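Local coordinates for uncharacterized protein DUF1470 (Jannaschia sp. CCS1, PDB 3H0N) that is of unknown function but, with a treble-clef zinc finger joined to an ABATE domain, may act as a transcription regulator, at residues 2-5 and 11-14; 74-79 and 83-88; 148-153 and 175-180. One frame throughout, in Å; residues are numbered along the deposited sequence.

Contact 1 (2-5 and 11-14); sequences MNLD and GLRV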
loop_
_atom_site.group_PDB
_atom_site.type_symbol
_atom_site.label_atom_id
_atom_site.label_comp_id
_atom_site.label_asym_id
_atom_site.label_seq_id
_atom_site.Cartn_x
_atom_site.Cartn_y
_atom_site.Cartn_z
HETATM N N MSE A 2 8.060 -8.513 8.485
HETATM C CA MSE A 2 7.844 -7.036 8.561
HETATM C C MSE A 2 8.875 -6.225 9.382
HETATM O O MSE A 2 9.226 -6.608 10.509
HETATM C CB MSE A 2 6.461 -6.762 9.175
HETATM C CG MSE A 2 6.335 -5.342 9.680
HETATM SE SE MSE A 2 4.666 -4.806 10.419
HETATM C CE MSE A 2 3.436 -5.809 9.185
ATOM N N ASN A 3 9.283 -5.068 8.839
ATOM C CA ASN A 3 10.101 -4.104 9.561
ATOM C C ASN A 3 9.270 -2.911 9.935
ATOM O O ASN A 3 8.982 -2.008 9.151
ATOM C CB ASN A 3 11.332 -3.699 8.738
ATOM C CG ASN A 3 12.207 -2.649 9.417
ATOM O OD1 ASN A 3 11.977 -2.203 10.525
ATOM N ND2 ASN A 3 13.235 -2.229 8.695
ATOM N N LEU A 4 8.864 -2.938 11.180
ATOM C CA LEU A 4 8.055 -1.914 11.748
ATOM C C LEU A 4 8.694 -0.501 11.722
ATOM O O LEU A 4 7.999 0.492 11.765
ATOM C CB LEU A 4 7.688 -2.371 13.150
ATOM C CG LEU A 4 6.679 -1.573 13.876
ATOM C CD1 LEU A 4 5.340 -1.463 13.109
ATOM C CD2 LEU A 4 6.433 -2.275 15.238
ATOM N N ASP A 5 10.038 -0.409 11.574
ATOM C CA ASP A 5 10.753 0.874 11.490
ATOM C C ASP A 5 10.911 1.411 10.060
ATOM O O ASP A 5 11.478 2.500 9.870
ATOM C CB ASP A 5 12.170 0.774 12.109
ATOM C CG ASP A 5 12.167 0.896 13.619
ATOM O OD1 ASP A 5 11.111 1.194 14.205
ATOM O OD2 ASP A 5 13.226 0.673 14.238
ATOM N N GLY A 11 2.752 4.440 9.099
ATOM C CA GLY A 11 1.433 4.655 9.655
ATOM C C GLY A 11 1.142 3.712 10.794
ATOM O O GLY A 11 0.597 4.113 11.818
ATOM N N LEU A 12 1.511 2.460 10.608
ATOM C CA LEU A 12 1.336 1.473 11.685
ATOM C C LEU A 12 2.144 1.840 12.909
ATOM O O LEU A 12 1.640 1.841 14.069
ATOM C CB LEU A 12 1.719 0.055 11.191
ATOM C CG LEU A 12 1.698 -1.086 12.213
ATOM C CD1 LEU A 12 0.270 -1.282 12.760
ATOM C CD2 LEU A 12 2.229 -2.367 11.569
ATOM N N ARG A 13 3.414 2.179 12.702
ATOM C CA ARG A 13 4.318 2.477 13.801
ATOM C C ARG A 13 3.889 3.719 14.563
ATOM O O ARG A 13 3.842 3.713 15.799
ATOM C CB ARG A 13 5.725 2.696 13.248
ATOM C CG ARG A 13 6.765 3.084 14.272
ATOM C CD ARG A 13 8.151 3.249 13.682
ATOM N NE ARG A 13 8.310 4.279 12.662
ATOM C CZ ARG A 13 8.328 4.092 11.314
ATOM N NH1 ARG A 13 8.100 2.927 10.726
ATOM N NH2 ARG A 13 8.563 5.152 10.554
ATOM N N VAL A 14 3.570 4.782 13.847
ATOM C CA VAL A 14 3.172 6.018 14.489
ATOM C C VAL A 14 1.837 5.804 15.213
ATOM O O VAL A 14 1.631 6.321 16.306
ATOM C CB VAL A 14 3.110 7.163 13.477
ATOM C CG1 VAL A 14 2.429 8.412 14.046
ATOM C CG2 VAL A 14 4.515 7.548 13.001
#

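Contact 2 (74-79 and 83-88); sequences IDALSN and ATAATA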
loop_
_atom_site.group_PDB
_atom_site.type_symbol
_atom_site.label_atom_id
_atom_site.label_comp_id
_atom_site.label_asym_id
_atom_site.label_seq_id
_atom_site.Cartn_x
_atom_site.Cartn_y
_atom_site.Cartn_z
ATOM N N ILE A 74 -7.735 0.086 17.254
ATOM C CA ILE A 74 -6.788 -0.959 17.627
ATOM C C ILE A 74 -7.383 -1.901 18.683
ATOM O O ILE A 74 -7.223 -3.124 18.588
ATOM C CB ILE A 74 -5.412 -0.401 18.070
ATOM C CG1 ILE A 74 -4.716 0.215 16.868
ATOM C CG2 ILE A 74 -4.576 -1.475 18.696
ATOM C CD1 ILE A 74 -3.553 1.159 17.237
ATOM N N ASP A 75 -8.075 -1.348 19.657
ATOM C CA ASP A 75 -8.763 -2.197 20.616
ATOM C C ASP A 75 -9.812 -3.077 19.913
ATOM O O ASP A 75 -9.926 -4.271 20.205
ATOM C CB ASP A 75 -9.373 -1.316 21.702
ATOM C CG ASP A 75 -10.189 -2.088 22.655
ATOM O OD1 ASP A 75 -9.596 -2.630 23.590
ATOM O OD2 ASP A 75 -11.414 -2.174 22.403
ATOM N N ALA A 76 -10.555 -2.521 18.964
ATOM C CA ALA A 76 -11.511 -3.308 18.180
ATOM C C ALA A 76 -10.797 -4.442 17.456
ATOM O O ALA A 76 -11.253 -5.596 17.458
ATOM C CB ALA A 76 -12.300 -2.461 17.216
ATOM N N LEU A 77 -9.673 -4.124 16.816
ATOM C CA LEU A 77 -8.932 -5.181 16.104
ATOM C C LEU A 77 -8.497 -6.319 17.066
ATOM O O LEU A 77 -8.567 -7.515 16.709
ATOM C CB LEU A 77 -7.720 -4.605 15.341
ATOM C CG LEU A 77 -8.115 -3.658 14.204
ATOM C CD1 LEU A 77 -6.843 -3.100 13.577
ATOM C CD2 LEU A 77 -9.005 -4.311 13.155
ATOM N N SER A 78 -8.033 -5.935 18.262
ATOM C CA SER A 78 -7.570 -6.923 19.272
ATOM C C SER A 78 -8.728 -7.850 19.702
ATOM O O SER A 78 -8.497 -8.970 20.139
ATOM C CB SER A 78 -6.957 -6.254 20.498
ATOM O OG SER A 78 -7.918 -5.767 21.399
ATOM N N ASN A 79 -9.969 -7.386 19.537
ATOM C CA ASN A 79 -11.164 -8.157 19.848
ATOM C C ASN A 79 -11.795 -8.845 18.619
ATOM O O ASN A 79 -12.842 -9.487 18.707
ATOM C CB ASN A 79 -12.189 -7.208 20.480
ATOM C CG ASN A 79 -11.844 -6.854 21.882
ATOM O OD1 ASN A 79 -11.428 -7.702 22.668
ATOM N ND2 ASN A 79 -12.084 -5.600 22.240
ATOM N N ALA A 83 -15.286 -5.021 11.626
ATOM C CA ALA A 83 -16.237 -4.074 11.038
ATOM C C ALA A 83 -16.251 -2.712 11.752
ATOM O O ALA A 83 -16.322 -1.657 11.114
ATOM C CB ALA A 83 -17.622 -4.686 10.982
ATOM N N THR A 84 -16.139 -2.726 13.090
ATOM C CA THR A 84 -16.128 -1.520 13.890
ATOM C C THR A 84 -14.890 -0.697 13.505
ATOM O O THR A 84 -14.964 0.506 13.299
ATOM C CB THR A 84 -16.108 -1.904 15.383
ATOM O OG1 THR A 84 -17.345 -2.576 15.702
ATOM C CG2 THR A 84 -15.855 -0.692 16.302
ATOM N N ALA A 85 -13.748 -1.365 13.440
ATOM C CA ALA A 85 -12.506 -0.681 13.050
ATOM C C ALA A 85 -12.570 -0.136 11.622
ATOM O O ALA A 85 -12.190 1.029 11.366
ATOM C CB ALA A 85 -11.300 -1.626 13.220
ATOM N N ALA A 86 -13.084 -0.945 10.716
ATOM C CA ALA A 86 -13.177 -0.565 9.313
ATOM C C ALA A 86 -14.055 0.651 9.108
ATOM O O ALA A 86 -13.719 1.531 8.316
ATOM C CB ALA A 86 -13.650 -1.734 8.484
ATOM N N THR A 87 -15.208 0.695 9.786
ATOM C CA THR A 87 -16.127 1.829 9.646
ATOM C C THR A 87 -15.434 3.109 10.049
ATOM O O THR A 87 -15.486 4.122 9.339
ATOM C CB THR A 87 -17.393 1.587 10.481
ATOM O OG1 THR A 87 -18.024 0.417 9.942
ATOM C CG2 THR A 87 -18.343 2.822 10.459
ATOM N N ALA A 88 -14.720 3.048 11.162
ATOM C CA ALA A 88 -14.018 4.239 11.664
ATOM C C ALA A 88 -12.860 4.633 10.756
ATOM O O ALA A 88 -12.697 5.808 10.409
ATOM C CB ALA A 88 -13.514 3.991 13.054
#

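Contact 3 (148-153 and 175-180); sequences CNAHRC and NRVKAA. With NA (sodium ion), chain D; ZN (zinc ion), chain B.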
loop_
_atom_site.group_PDB
_atom_site.type_symbol
_atom_site.label_atom_id
_atom_site.label_comp_id
_atom_site.label_asym_id
_atom_site.label_seq_id
_atom_site.Cartn_x
_atom_site.Cartn_y
_atom_site.Cartn_z
ATOM N N CYS A 148 -1.195 -5.589 25.972
ATOM C CA CYS A 148 -0.192 -6.211 26.829
ATOM C C CYS A 148 -0.811 -7.099 27.912
ATOM O O CYS A 148 -1.730 -6.679 28.636
ATOM C CB CYS A 148 0.673 -5.170 27.501
ATOM S SG CYS A 148 2.138 -5.850 28.240
ATOM N N ASN A 149 -0.245 -8.271 28.063
ATOM C CA ASN A 149 -0.709 -9.222 29.097
ATOM C C ASN A 149 -0.129 -8.954 30.474
ATOM O O ASN A 149 -0.510 -9.624 31.443
ATOM C CB ASN A 149 -0.438 -10.661 28.658
ATOM C CG ASN A 149 -1.515 -11.212 27.732
ATOM O OD1 ASN A 149 -2.580 -10.575 27.485
ATOM N ND2 ASN A 149 -1.348 -12.500 27.402
ATOM N N ALA A 150 0.793 -8.015 30.615
ATOM C CA ALA A 150 1.400 -7.806 31.915
ATOM C C ALA A 150 0.416 -7.120 32.861
ATOM O O ALA A 150 -0.503 -6.424 32.433
ATOM C CB ALA A 150 2.707 -6.962 31.785
ATOM N N HIS A 151 0.648 -7.309 34.145
ATOM C CA HIS A 151 -0.143 -6.640 35.173
ATOM C C HIS A 151 0.022 -5.144 35.093
ATOM O O HIS A 151 1.152 -4.590 35.004
ATOM C CB HIS A 151 0.291 -7.165 36.545
ATOM C CG HIS A 151 -0.364 -6.484 37.722
ATOM N ND1 HIS A 151 -1.681 -6.713 38.053
ATOM C CD2 HIS A 151 0.120 -5.620 38.650
ATOM C CE1 HIS A 151 -1.967 -6.022 39.149
ATOM N NE2 HIS A 151 -0.901 -5.356 39.534
ATOM N N ARG A 152 -1.110 -4.432 35.157
ATOM C CA ARG A 152 -1.108 -2.978 35.039
ATOM C C ARG A 152 -0.279 -2.499 33.839
ATOM O O ARG A 152 0.561 -1.580 33.916
ATOM C CB ARG A 152 -0.699 -2.292 36.344
ATOM C CG ARG A 152 -1.739 -2.399 37.391
ATOM C CD ARG A 152 -1.368 -1.625 38.628
ATOM N NE ARG A 152 -2.431 -1.757 39.599
ATOM C CZ ARG A 152 -2.476 -1.146 40.767
ATOM N NH1 ARG A 152 -1.495 -0.350 41.143
ATOM N NH2 ARG A 152 -3.532 -1.334 41.533
ATOM N N CYS A 153 -0.562 -3.133 32.706
ATOM C CA CYS A 153 -0.147 -2.565 31.427
ATOM C C CYS A 153 -1.218 -2.814 30.412
ATOM O O CYS A 153 -1.521 -3.983 30.145
ATOM C CB CYS A 153 1.150 -3.155 30.955
ATOM S SG CYS A 153 1.810 -2.278 29.498
ATOM N N ASN A 175 10.492 -8.661 30.497
ATOM C CA ASN A 175 11.502 -8.796 31.588
ATOM C C ASN A 175 10.875 -8.766 32.963
ATOM O O ASN A 175 11.290 -9.519 33.849
ATOM C CB ASN A 175 12.522 -7.652 31.510
ATOM C CG ASN A 175 13.551 -7.853 30.462
ATOM O OD1 ASN A 175 13.740 -8.964 29.971
ATOM N ND2 ASN A 175 14.275 -6.785 30.141
ATOM N N ARG A 176 9.888 -7.893 33.156
ATOM C CA ARG A 176 9.200 -7.804 34.458
ATOM C C ARG A 176 8.509 -9.114 34.812
ATOM O O ARG A 176 8.608 -9.610 35.911
ATOM C CB ARG A 176 8.218 -6.661 34.443
ATOM C CG ARG A 176 7.639 -6.322 35.822
ATOM C CD ARG A 176 6.771 -5.081 35.766
ATOM N NE ARG A 176 7.216 -4.264 34.652
ATOM C CZ ARG A 176 6.571 -4.092 33.498
ATOM N NH1 ARG A 176 5.359 -4.603 33.272
ATOM N NH2 ARG A 176 7.154 -3.358 32.555
ATOM N N VAL A 177 7.863 -9.714 33.830
ATOM C CA VAL A 177 7.216 -11.012 33.992
ATOM C C VAL A 177 8.214 -12.101 34.297
ATOM O O VAL A 177 8.012 -12.872 35.209
ATOM C CB VAL A 177 6.376 -11.346 32.735
ATOM C CG1 VAL A 177 5.906 -12.803 32.780
ATOM C CG2 VAL A 177 5.169 -10.338 32.652
ATOM N N LYS A 178 9.318 -12.131 33.556
ATOM C CA LYS A 178 10.379 -13.120 33.774
ATOM C C LYS A 178 10.914 -13.009 35.204
ATOM O O LYS A 178 11.141 -14.020 35.866
ATOM C CB LYS A 178 11.516 -12.878 32.772
ATOM C CG LYS A 178 12.787 -13.713 32.988
ATOM C CD LYS A 178 13.856 -13.338 31.974
ATOM N N ALA A 179 11.157 -11.755 35.625
ATOM C CA ALA A 179 11.751 -11.458 36.946
ATOM C C ALA A 179 10.799 -11.806 38.100
ATOM O O ALA A 179 11.243 -11.931 39.231
ATOM C CB ALA A 179 12.196 -9.957 37.004
ATOM N N ALA A 180 9.499 -11.952 37.826
ATOM C CA ALA A 180 8.501 -12.323 38.861
ATOM C C ALA A 180 8.222 -13.834 38.902
ATOM O O ALA A 180 7.569 -14.340 39.828
ATOM C CB ALA A 180 7.182 -11.535 38.626
HETATM NA NA NA D . -2.282 -6.016 30.869
HETATM ZN ZN ZN B . 3.273 -3.873 28.632
HETATM O O HOH W 1 -3.283 -7.986 31.603
HETATM O O HOH W 2 3.688 -5.445 35.329
HETATM O O HOH W 3 -3.335 -4.756 32.603
HETATM O O HOH W 4 -4.776 -5.129 30.105
#

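Contact 1 (2-5 and 11-14)
R13 reaches back from the first turns of helix 10-22 to grip the N-terminal residues that lead into it. R13 NH1 donates to L4 O at 2.6 Å, with an N-H...O angle of 157°. The oxygen lies at the edge of the guanidinium, close to its plane. The side chain leaves the helix with CG anti to the backbone N (chi1 177°) and turns at chi3 (61°), which bends the chain round L4 O and brings NH1 to it. R13 CD also packs against L4 O, at 3.4 Å. D5 O sits over one face of the guanidinium. L4 CD1 meets L12 CD2 at 3.6 Å, the two side chains crossing at about a right angle. The selenium of M2, a selenomethionine, touches the same L12 CD2, also at 3.6 Å. R13 NH1 also bonds S6 O, and R13 NH2 forms a salt bridge with D47. With an alanine here, L4 O and S6 O would probably lose this donor and D47 this charge partner. D5 OD1 stays 4.4 Å from R13 NE, well out of the guanidinium plane, so the carboxylate probably adds only a general attraction. The charged group thus holds the N-terminal segment chiefly through backbone carbonyls.

Contact 2 (74-79 and 83-88)
This is a buried, apolar helix-to-helix contact, set where helix 58-78 ends and helix 82-95 begins. A76, L77 and A85 carry most of it, and no hydrogen bond crosses between the two segments. A85 CB points at the other helix and meets L77 CD2 at 3.5 Å. L77 CG is a little farther from A85 CB, at 3.9 Å. The leucine gets there with CG anti to its own carbonyl carbon (chi1 -65°), which brings the end of the side chain nearer to A85 than its first bond would suggest. A76 CB faces A85 CB at 4.2 Å. A76 CB also lies 4.1 Å from T84 CG2, at the more exposed border of the contact. T84 holds this CG2 anti to its backbone N, which sets the methyl against A76. The two helices form an antiparallel helical hairpin with a short connection. Their short segments run at 154° to each other, and the axes come within 8.3 Å. Small alanine side chains on both helices suit this close approach; A76 and A85 have their CA atoms 5.8 Å apart. A76 also packs on Q81, and L77 on V142, on F145 and on I137 of helix 121-138. A83 and A86 pack against W110 of the second subunit.

Contact 3 (148-153 and 175-180)
The treble-clef zinc finger brings this contact together: its knuckle, residues 148-153, lies beside helix 171-180. C148 SG and C153 SG each bind the zinc ion at 2.3 Å, and C169 and C173 complete the site. Both cysteines hold SG anti to the backbone N (chi1 -166° and -171°), which lets the two sulfurs converge on the metal. C148 SG also accepts a long hydrogen bond from A150 N, at 3.5 Å and nearly straight (167°). This bond is likely to steady the thiolate and the turn together.

A150 makes the direct contact with the helix. A150 CB meets R176 NH1 at 3.8 Å, at the edge of the guanidinium and near its plane. A150 CB lies 4.3 Å from V177 CG2. R176 has its chain bent at chi3, and its NH1 turns toward the knuckle. One water links the two segments, donating to H151 O at 2.7 Å and accepting from R176 NH1 at 2.8 Å. The polar part of the contact is therefore bridged, not direct.

The backbone of the knuckle also binds a sodium ion through three carbonyls. These are C148 O, A150 O and C153 O, the last at 2.3 Å from the sodium, and three waters add to the shell. The carbonyls thus serve one metal while the two thiolates serve another.

The knuckle joins strands 145-147 and 156-158, which pair antiparallel. C148 bonds through its backbone to R155, N149 to Q167, and R152 to G29. On the helix side, V177 packs on Y168 and R176 on R28.

How the contacts relate
The three contacts follow one another along the chain, and none nests in or crosses another. Contact 1 closes a short loop at the N terminus, tying the first residues onto helix 10-22. Contact 2 closes the tight turn between helices 58-78 and 82-95. Contact 3 closes a longer loop across the zinc finger, from its knuckle to helix 171-180. Contacts 1 and 2 have centres about 18 Å apart, and both border helix 121-138: L12 and I74 each touch its L133. Contact 3 lies farther off, its centre about 25 Å from that of contact 2. Strands 145-147 and 156-158 link the regions, as F145 packs on contact 2 and F158 on contact 1.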